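Long-range contact in acyl-[acyl-carrier-protein]--UDP-N-acetylglucosamine O-acyltransferase (PDB 1J2Z), which catalyses the transfer of a (3R)-hydroxyacyl chain from acyl carrier protein to UDP-N-acetylglucosamine, the first step of lipid A biosynthesis: residues A[89-94]-A[114-119]. Residues are numbered along the deposited sequence; the frame is centred on the assembly and turned at random.
Sequences REFCMI and MAYVHV. With SOG (octyl 1-thio-beta-D-glucopyranoside), chain B.
The carbonyl oxygen of Met93 takes one hydrogen bond and two carbon contacts from segment 114-119. Val119 N donates the hydrogen bond to Met93 O at 3.0 Å. His118 CA gives the same oxygen a CA-H...O contact, and the ring carbon His118 CD2 lies 2.9 Å from Met93 O. With chi1 at 171°, the His118 side chain extends away from its own backbone N, and the imidazole lies alongside Met93 with its edge toward that oxygen. Met93 folds back at its last two torsions, which brings its methyl CE within 3.5 Å of His118 CD2. Beyond the histidine, the sugar O4 of the SOG assigned to chain B lies at the ring edge, 3.1 Å from His118 CE1. Strands 93-94 and 118-119 run parallel here, and Met93 N bonds to Val117 O.

Ile94 and Val119 are neighbours on the other face of this sheet, with Thr105 touching both.

Each segment also carries a type II turn, and the turns stack. Tyr116 N bonds to Glu90 O at 3.0 Å. The Phe91 and Tyr116 rings are nearly parallel (24°) but displaced, with little face overlap. Phe91 CD1 meets Tyr116 CE2 at 3.3 Å. Tyr116 OH bonds to Phe91 O of a second subunit, so this corner faces the trimer interface.

The Arg89 guanidinium forms a salt bridge with Glu90, NE 2.8 Å from Glu90 OE2 and NH2 bonded to OE1. Thr66 of the second subunit holds Glu90 OE1 as well, and Gln67 O of that subunit takes a bond from Arg89 NH2.

Stacked turns leading into parallel strands of successive coils are characteristic of the left-handed beta-helix of hexapeptide-repeat acyltransferases; here the strand end with His118 lines a pocket in which the octyl thioglucoside is bound.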
# COMPACT_ATOMS: atom_id res chain seq x y z
N ARG A 89 11.24 -7.43 -5.46
CA ARG A 89 10.63 -6.51 -6.41
C ARG A 89 10.65 -5.03 -6.07
O ARG A 89 11.13 -4.61 -5.02
CB ARG A 89 9.19 -6.97 -6.69
CG ARG A 89 9.11 -8.37 -7.30
CD ARG A 89 9.93 -8.47 -8.60
NE ARG A 89 9.52 -7.49 -9.61
CZ ARG A 89 9.14 -7.79 -10.85
NH1 ARG A 89 9.10 -9.05 -11.25
NH2 ARG A 89 8.82 -6.83 -11.71
N GLU A 90 10.10 -4.25 -7.00
CA GLU A 90 10.04 -2.79 -6.91
C GLU A 90 9.40 -2.21 -5.65
O GLU A 90 8.39 -2.70 -5.16
CB GLU A 90 9.28 -2.24 -8.12
CG GLU A 90 9.91 -2.54 -9.48
CD GLU A 90 9.56 -3.92 -10.03
OE1 GLU A 90 9.82 -4.14 -11.22
OE2 GLU A 90 9.05 -4.78 -9.28
N PHE A 91 10.01 -1.14 -5.14
CA PHE A 91 9.52 -0.42 -3.97
C PHE A 91 9.55 -1.15 -2.63
O PHE A 91 8.90 -0.72 -1.67
CB PHE A 91 8.09 0.07 -4.23
CG PHE A 91 7.92 0.72 -5.58
CD1 PHE A 91 7.04 0.18 -6.52
CD2 PHE A 91 8.65 1.85 -5.91
CE1 PHE A 91 6.90 0.76 -7.77
CE2 PHE A 91 8.51 2.45 -7.16
CZ PHE A 91 7.63 1.90 -8.10
N CYS A 92 10.29 -2.25 -2.55
CA CYS A 92 10.40 -2.95 -1.26
C CYS A 92 11.28 -2.11 -0.35
O CYS A 92 12.15 -1.38 -0.82
CB CYS A 92 11.02 -4.33 -1.43
SG CYS A 92 9.88 -5.57 -2.04
N MET A 93 11.05 -2.20 0.95
CA MET A 93 11.84 -1.44 1.91
C MET A 93 12.15 -2.39 3.05
O MET A 93 11.24 -2.89 3.71
CB MET A 93 11.03 -0.24 2.40
CG MET A 93 11.86 0.89 2.98
SD MET A 93 12.23 0.67 4.72
CE MET A 93 10.81 1.49 5.48
N ILE A 94 13.43 -2.65 3.27
CA ILE A 94 13.87 -3.58 4.30
C ILE A 94 14.92 -2.94 5.20
O ILE A 94 15.94 -2.45 4.72
CB ILE A 94 14.46 -4.85 3.67
CG1 ILE A 94 13.42 -5.48 2.72
CG2 ILE A 94 14.85 -5.85 4.75
CD1 ILE A 94 13.93 -6.70 1.99
N MET A 114 7.30 -9.55 -3.39
CA MET A 114 6.71 -8.73 -4.43
C MET A 114 6.81 -7.24 -4.10
O MET A 114 7.32 -6.87 -3.05
CB MET A 114 5.25 -9.14 -4.66
CG MET A 114 5.14 -10.52 -5.31
SD MET A 114 3.46 -11.04 -5.70
CE MET A 114 3.47 -12.69 -5.06
N ALA A 115 6.32 -6.40 -5.01
CA ALA A 115 6.40 -4.95 -4.84
C ALA A 115 5.72 -4.39 -3.60
O ALA A 115 4.74 -4.93 -3.09
CB ALA A 115 5.86 -4.26 -6.09
N TYR A 116 6.27 -3.27 -3.12
CA TYR A 116 5.77 -2.56 -1.95
C TYR A 116 5.82 -3.35 -0.64
O TYR A 116 5.16 -2.98 0.33
CB TYR A 116 4.33 -2.08 -2.19
CG TYR A 116 4.06 -1.53 -3.58
CD1 TYR A 116 3.56 -2.35 -4.58
CD2 TYR A 116 4.29 -0.18 -3.88
CE1 TYR A 116 3.29 -1.86 -5.85
CE2 TYR A 116 4.02 0.32 -5.16
CZ TYR A 116 3.52 -0.53 -6.14
OH TYR A 116 3.25 -0.09 -7.41
N VAL A 117 6.60 -4.43 -0.60
CA VAL A 117 6.71 -5.22 0.62
C VAL A 117 7.68 -4.56 1.60
O VAL A 117 8.78 -4.16 1.22
CB VAL A 117 7.23 -6.66 0.32
CG1 VAL A 117 7.69 -7.33 1.62
CG2 VAL A 117 6.12 -7.49 -0.32
N HIS A 118 7.27 -4.42 2.85
CA HIS A 118 8.15 -3.84 3.86
C HIS A 118 8.50 -4.86 4.93
O HIS A 118 7.62 -5.49 5.52
CB HIS A 118 7.52 -2.63 4.54
CG HIS A 118 8.31 -2.14 5.72
ND1 HIS A 118 7.80 -2.08 6.99
CD2 HIS A 118 9.60 -1.73 5.82
CE1 HIS A 118 8.73 -1.67 7.83
NE2 HIS A 118 9.84 -1.44 7.14
N VAL A 119 9.80 -5.02 5.19
CA VAL A 119 10.26 -5.94 6.22
C VAL A 119 10.92 -5.08 7.29
O VAL A 119 11.96 -4.48 7.06
CB VAL A 119 11.27 -6.96 5.67
CG1 VAL A 119 11.77 -7.86 6.80
CG2 VAL A 119 10.61 -7.79 4.59
C1 SOG B . 6.82 -1.07 14.08
C2 SOG B . 8.36 -0.88 14.10
C3 SOG B . 8.78 -0.02 12.90
C4 SOG B . 8.34 -0.74 11.62
C5 SOG B . 6.80 -0.91 11.64
C6 SOG B . 6.31 -1.65 10.40
C1' SOG B . 5.14 -1.52 15.73
C2' SOG B . 4.23 -2.73 15.63
C3' SOG B . 3.22 -2.75 16.76
C4' SOG B . 2.30 -3.96 16.67
C5' SOG B . 1.29 -3.97 17.81
C6' SOG B . 0.30 -5.10 17.64
C7' SOG B . -0.71 -5.13 18.77
C8' SOG B . -1.69 -6.26 18.57
S1 SOG B . 6.41 -1.89 15.19
O2 SOG B . 8.77 -0.26 15.31
O3 SOG B . 10.19 0.14 12.89
O4 SOG B . 8.72 0.01 10.48
O5 SOG B . 6.42 -1.68 12.82
O6 SOG B . 6.14 -0.73 9.34